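Local coordinates for protein ribonucleoside triphosphate reductase (Lactobacillus leichmannii, PDB 1L1L) that reduces ribonucleoside triphosphates to 2'-deoxyribonucleoside triphosphates as a B12-dependent (class II), allosterically regulated monomeric ribonucleotide reductase, at residues Gly226-His238 and Pro276-Asn289. Sequence-based numbering, arbitrary orientation.
Sequences GWVLANALLIDLH and PLISMLLDVNEVLN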
loop_
_atom_site.group_PDB
_atom_site.type_symbol
_atom_site.label_atom_id
_atom_site.label_comp_id
_atom_site.label_asym_id
_atom_site.label_seq_id
_atom_site.Cartn_x
_atom_site.Cartn_y
_atom_site.Cartn_z
ATOM N N GLY A 226 -6.051 -22.540 -5.444
ATOM C CA GLY A 226 -6.249 -23.238 -6.703
ATOM C C GLY A 226 -5.692 -22.415 -7.852
ATOM O O GLY A 226 -5.055 -22.953 -8.757
ATOM N N TRP A 227 -5.937 -21.107 -7.799
ATOM C CA TRP A 227 -5.478 -20.158 -8.815
ATOM C C TRP A 227 -3.960 -20.082 -8.855
ATOM O O TRP A 227 -3.357 -20.108 -9.936
ATOM C CB TRP A 227 -6.041 -18.757 -8.525
ATOM C CG TRP A 227 -7.475 -18.552 -8.935
ATOM C CD1 TRP A 227 -8.510 -19.424 -8.772
ATOM C CD2 TRP A 227 -8.030 -17.381 -9.549
ATOM N NE1 TRP A 227 -9.672 -18.876 -9.246
ATOM C CE2 TRP A 227 -9.409 -17.620 -9.726
ATOM C CE3 TRP A 227 -7.494 -16.152 -9.966
ATOM C CZ2 TRP A 227 -10.263 -16.674 -10.301
ATOM C CZ3 TRP A 227 -8.339 -15.212 -10.539
ATOM C CH2 TRP A 227 -9.711 -15.478 -10.701
ATOM N N VAL A 228 -3.349 -19.977 -7.678
ATOM C CA VAL A 228 -1.898 -19.899 -7.553
ATOM C C VAL A 228 -1.213 -21.172 -8.070
ATOM O O VAL A 228 -0.299 -21.098 -8.893
ATOM C CB VAL A 228 -1.465 -19.665 -6.080
ATOM C CG1 VAL A 228 0.063 -19.708 -5.967
ATOM C CG2 VAL A 228 -1.990 -18.303 -5.591
ATOM N N LEU A 229 -1.661 -22.329 -7.585
ATOM C CA LEU A 229 -1.092 -23.613 -7.998
ATOM C C LEU A 229 -1.201 -23.854 -9.510
ATOM O O LEU A 229 -0.310 -24.464 -10.110
ATOM C CB LEU A 229 -1.770 -24.761 -7.230
ATOM C CG LEU A 229 -1.550 -24.760 -5.711
ATOM C CD1 LEU A 229 -2.309 -25.906 -5.067
ATOM C CD2 LEU A 229 -0.068 -24.859 -5.407
ATOM N N ALA A 230 -2.280 -23.365 -10.120
ATOM C CA ALA A 230 -2.496 -23.537 -11.558
ATOM C C ALA A 230 -1.509 -22.707 -12.388
ATOM O O ALA A 230 -1.091 -23.113 -13.483
ATOM C CB ALA A 230 -3.905 -23.156 -11.911
ATOM N N ASN A 231 -1.150 -21.537 -11.879
ATOM C CA ASN A 231 -0.197 -20.690 -12.582
ATOM C C ASN A 231 1.191 -21.259 -12.304
ATOM O O ASN A 231 2.074 -21.218 -13.164
ATOM C CB ASN A 231 -0.294 -19.242 -12.085
ATOM C CG ASN A 231 0.712 -18.324 -12.757
ATOM O OD1 ASN A 231 0.686 -18.137 -13.975
ATOM N ND2 ASN A 231 1.605 -17.744 -11.963
ATOM N N ALA A 232 1.368 -21.807 -11.101
ATOM C CA ALA A 232 2.646 -22.398 -10.701
ATOM C C ALA A 232 2.968 -23.621 -11.562
ATOM O O ALA A 232 4.123 -23.832 -11.961
ATOM C CB ALA A 232 2.609 -22.794 -9.223
ATOM N N LEU A 233 1.937 -24.417 -11.837
ATOM C CA LEU A 233 2.073 -25.615 -12.663
ATOM C C LEU A 233 2.449 -25.203 -14.087
ATOM O O LEU A 233 3.425 -25.703 -14.649
ATOM C CB LEU A 233 0.749 -26.394 -12.675
ATOM C CG LEU A 233 0.652 -27.605 -13.613
ATOM C CD1 LEU A 233 1.748 -28.601 -13.272
ATOM C CD2 LEU A 233 -0.738 -28.244 -13.491
ATOM N N LEU A 234 1.670 -24.285 -14.655
ATOM C CA LEU A 234 1.913 -23.780 -16.004
ATOM C C LEU A 234 3.348 -23.281 -16.192
ATOM O O LEU A 234 3.990 -23.573 -17.206
ATOM C CB LEU A 234 0.950 -22.637 -16.325
ATOM C CG LEU A 234 1.242 -21.927 -17.649
ATOM C CD1 LEU A 234 1.135 -22.928 -18.804
ATOM C CD2 LEU A 234 0.275 -20.778 -17.845
ATOM N N ILE A 235 3.841 -22.516 -15.222
ATOM C CA ILE A 235 5.191 -21.983 -15.288
ATOM C C ILE A 235 6.260 -23.072 -15.161
ATOM O O ILE A 235 7.147 -23.186 -16.013
ATOM C CB ILE A 235 5.427 -20.926 -14.179
ATOM C CG1 ILE A 235 4.586 -19.676 -14.456
ATOM C CG2 ILE A 235 6.896 -20.568 -14.112
ATOM C CD1 ILE A 235 4.579 -18.665 -13.306
ATOM N N ASP A 236 6.175 -23.874 -14.104
ATOM C CA ASP A 236 7.159 -24.923 -13.868
ATOM C C ASP A 236 7.284 -25.983 -14.979
ATOM O O ASP A 236 8.301 -26.684 -15.051
ATOM C CB ASP A 236 6.898 -25.617 -12.518
ATOM C CG ASP A 236 7.192 -24.715 -11.312
ATOM O OD1 ASP A 236 8.146 -23.916 -11.370
ATOM O OD2 ASP A 236 6.479 -24.821 -10.290
ATOM N N LEU A 237 6.271 -26.101 -15.837
ATOM C CA LEU A 237 6.308 -27.083 -16.923
ATOM C C LEU A 237 7.165 -26.613 -18.092
ATOM O O LEU A 237 7.352 -27.341 -19.071
ATOM C CB LEU A 237 4.901 -27.386 -17.438
ATOM C CG LEU A 237 3.995 -28.257 -16.565
ATOM C CD1 LEU A 237 2.681 -28.481 -17.296
ATOM C CD2 LEU A 237 4.679 -29.588 -16.264
ATOM N N HIS A 238 7.672 -25.389 -18.002
ATOM C CA HIS A 238 8.505 -24.851 -19.063
ATOM C C HIS A 238 9.977 -25.135 -18.783
ATOM O O HIS A 238 10.829 -24.856 -19.624
ATOM C CB HIS A 238 8.300 -23.333 -19.194
ATOM C CG HIS A 238 7.029 -22.940 -19.882
ATOM N ND1 HIS A 238 5.792 -23.045 -19.284
ATOM C CD2 HIS A 238 6.806 -22.434 -21.117
ATOM C CE1 HIS A 238 4.863 -22.620 -20.120
ATOM N NE2 HIS A 238 5.451 -22.243 -21.241
ATOM N N PRO A 276 -10.818 -13.669 -16.106
ATOM C CA PRO A 276 -9.507 -13.017 -15.994
ATOM C C PRO A 276 -8.366 -14.013 -15.812
ATOM O O PRO A 276 -7.238 -13.764 -16.260
ATOM C CB PRO A 276 -9.676 -12.084 -14.790
ATOM C CG PRO A 276 -10.763 -12.753 -13.982
ATOM C CD PRO A 276 -11.729 -13.196 -15.055
ATOM N N LEU A 277 -8.655 -15.140 -15.160
ATOM C CA LEU A 277 -7.636 -16.166 -14.945
ATOM C C LEU A 277 -7.262 -16.845 -16.263
ATOM O O LEU A 277 -6.104 -17.190 -16.488
ATOM C CB LEU A 277 -8.135 -17.229 -13.959
ATOM C CG LEU A 277 -7.176 -18.398 -13.719
ATOM C CD1 LEU A 277 -5.875 -17.878 -13.126
ATOM C CD2 LEU A 277 -7.824 -19.431 -12.793
ATOM N N ILE A 278 -8.253 -17.043 -17.125
ATOM C CA ILE A 278 -8.025 -17.691 -18.418
ATOM C C ILE A 278 -7.030 -16.868 -19.240
ATOM O O ILE A 278 -5.989 -17.375 -19.650
ATOM C CB ILE A 278 -9.360 -17.856 -19.183
ATOM C CG1 ILE A 278 -10.227 -18.895 -18.457
ATOM C CG2 ILE A 278 -9.107 -18.282 -20.633
ATOM C CD1 ILE A 278 -11.675 -18.871 -18.831
ATOM N N SER A 279 -7.356 -15.601 -19.453
ATOM C CA SER A 279 -6.496 -14.686 -20.207
ATOM C C SER A 279 -5.082 -14.661 -19.630
ATOM O O SER A 279 -4.085 -14.752 -20.363
ATOM C CB SER A 279 -7.075 -13.276 -20.163
ATOM O OG SER A 279 -8.437 -13.277 -20.554
ATOM N N MET A 280 -4.991 -14.536 -18.307
ATOM C CA MET A 280 -3.696 -14.493 -17.645
ATOM C C MET A 280 -2.864 -15.735 -17.944
ATOM O O MET A 280 -1.673 -15.635 -18.231
ATOM C CB MET A 280 -3.882 -14.363 -16.132
ATOM C CG MET A 280 -2.592 -14.192 -15.358
ATOM S SD MET A 280 -2.764 -14.757 -13.637
ATOM C CE MET A 280 -2.058 -16.391 -13.761
ATOM N N LEU A 281 -3.479 -16.911 -17.871
ATOM C CA LEU A 281 -2.754 -18.148 -18.131
ATOM C C LEU A 281 -2.333 -18.237 -19.598
ATOM O O LEU A 281 -1.247 -18.726 -19.910
ATOM C CB LEU A 281 -3.615 -19.359 -17.775
ATOM C CG LEU A 281 -3.868 -19.549 -16.277
ATOM C CD1 LEU A 281 -5.013 -20.541 -16.085
ATOM C CD2 LEU A 281 -2.594 -20.025 -15.584
ATOM N N LEU A 282 -3.198 -17.774 -20.488
ATOM C CA LEU A 282 -2.896 -17.807 -21.918
ATOM C C LEU A 282 -1.772 -16.840 -22.248
ATOM O O LEU A 282 -0.808 -17.207 -22.923
ATOM C CB LEU A 282 -4.140 -17.464 -22.741
ATOM C CG LEU A 282 -5.268 -18.502 -22.647
ATOM C CD1 LEU A 282 -6.458 -18.025 -23.445
ATOM C CD2 LEU A 282 -4.776 -19.863 -23.132
ATOM N N ASP A 283 -1.887 -15.607 -21.761
ATOM C CA ASP A 283 -0.859 -14.605 -22.008
ATOM C C ASP A 283 0.472 -14.930 -21.327
ATOM O O ASP A 283 1.543 -14.680 -21.886
ATOM C CB ASP A 283 -1.366 -13.228 -21.586
ATOM C CG ASP A 283 -2.499 -12.734 -22.474
ATOM O OD1 ASP A 283 -2.595 -13.196 -23.636
ATOM O OD2 ASP A 283 -3.285 -11.877 -22.025
ATOM N N VAL A 284 0.410 -15.491 -20.121
ATOM C CA VAL A 284 1.607 -15.867 -19.385
ATOM C C VAL A 284 2.317 -17.016 -20.101
ATOM O O VAL A 284 3.547 -17.165 -20.031
ATOM C CB VAL A 284 1.241 -16.298 -17.934
ATOM C CG1 VAL A 284 2.374 -17.063 -17.294
ATOM C CG2 VAL A 284 0.928 -15.059 -17.110
ATOM N N ASN A 285 1.539 -17.837 -20.793
ATOM C CA ASN A 285 2.122 -18.964 -21.502
ATOM C C ASN A 285 2.828 -18.432 -22.754
ATOM O O ASN A 285 3.914 -18.891 -23.103
ATOM C CB ASN A 285 1.027 -19.973 -21.859
ATOM C CG ASN A 285 1.584 -21.322 -22.262
ATOM O OD1 ASN A 285 2.503 -21.857 -21.623
ATOM N ND2 ASN A 285 1.025 -21.889 -23.321
ATOM N N GLU A 286 2.224 -17.450 -23.413
ATOM C CA GLU A 286 2.834 -16.875 -24.608
ATOM C C GLU A 286 4.206 -16.292 -24.286
ATOM O O GLU A 286 5.197 -16.614 -24.948
ATOM C CB GLU A 286 1.948 -15.782 -25.208
ATOM C CG GLU A 286 0.677 -16.308 -25.844
ATOM C CD GLU A 286 -0.098 -15.231 -26.577
ATOM O OE1 GLU A 286 -0.588 -14.290 -25.913
ATOM O OE2 GLU A 286 -0.210 -15.327 -27.823
ATOM N N VAL A 287 4.267 -15.433 -23.271
ATOM C CA VAL A 287 5.534 -14.829 -22.876
ATOM C C VAL A 287 6.583 -15.906 -22.662
ATOM O O VAL A 287 7.742 -15.744 -23.048
ATOM C CB VAL A 287 5.401 -14.016 -21.564
ATOM C CG1 VAL A 287 6.774 -13.548 -21.106
ATOM C CG2 VAL A 287 4.471 -12.833 -21.776
ATOM N N LEU A 288 6.177 -17.009 -22.041
ATOM C CA LEU A 288 7.105 -18.100 -21.786
ATOM C C LEU A 288 7.443 -18.861 -23.076
ATOM O O LEU A 288 8.610 -19.141 -23.339
ATOM C CB LEU A 288 6.527 -19.061 -20.747
ATOM C CG LEU A 288 6.431 -18.526 -19.313
ATOM C CD1 LEU A 288 5.574 -19.454 -18.463
ATOM C CD2 LEU A 288 7.832 -18.403 -18.724
ATOM N N ASN A 289 6.424 -19.189 -23.869
ATOM C CA ASN A 289 6.636 -19.916 -25.126
ATOM C C ASN A 289 7.482 -19.097 -26.108
ATOM O O ASN A 289 8.402 -19.627 -26.727
ATOM C CB ASN A 289 5.299 -20.273 -25.793
ATOM C CG ASN A 289 4.582 -21.428 -25.106
ATOM O OD1 ASN A 289 5.163 -22.137 -24.280
ATOM N ND2 ASN A 289 3.315 -21.633 -25.464
#
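Trp227 lies against Leu277 at one end of a pair of helices, 226-236 and 276-289, and His238 is lodged against Leu288 and Asn289 at the other. The helices run nearly parallel, at 20° and with axes 10.4 Å apart, inside the insertion domain of B12-dependent ribonucleotide reductases, which in this monomeric enzyme probably supplies what a partner subunit contributes at the interface of dimeric relatives. Helix 148-158 lies behind the first helix, touching Val228 and Ala232, while strand 183-187 adjoins the second through Leu186.

The apolar contacts follow the interface from end to end. CD2 of Leu277 sits almost squarely over the five-membered ring of Trp227, a CH-pi contact 3.8 Å from the ring centroid; with CG of Leu277 anti to its backbone N (chi1 177°), the branch reaches across to the indole. Further along, CD2 of Leu234 meets CD2 of Leu281 at 3.7 Å, and CG1 of Ile235 touches CD1 of Leu288 at 4.1 Å. One polar atom is caught in this packing: the bent thioether of Met280 brings its CE to 3.3 Å from OD1 of Asn231, a buried oxygen with no hydrogen-bonding partner.

Polar contacts gather round His238, just beyond the end of the first helix. With both ring nitrogens placed as donors, the ring may well carry a positive charge. ND1 gives its N-H to Leu234 O at 2.8 Å, in the ring plane, which helps to fix the ring's rotation. CB of Leu288 lies over one ring face, offset toward the rim. Ile182 anchors both asparagines, its O taking a bond from ND2 of Asn285 and its N giving one to OD1 of Asn289. NE2 of His238 donates to that same OD1 at 3.1 Å, a bent bond (136°) approaching from above the carbonyl plane.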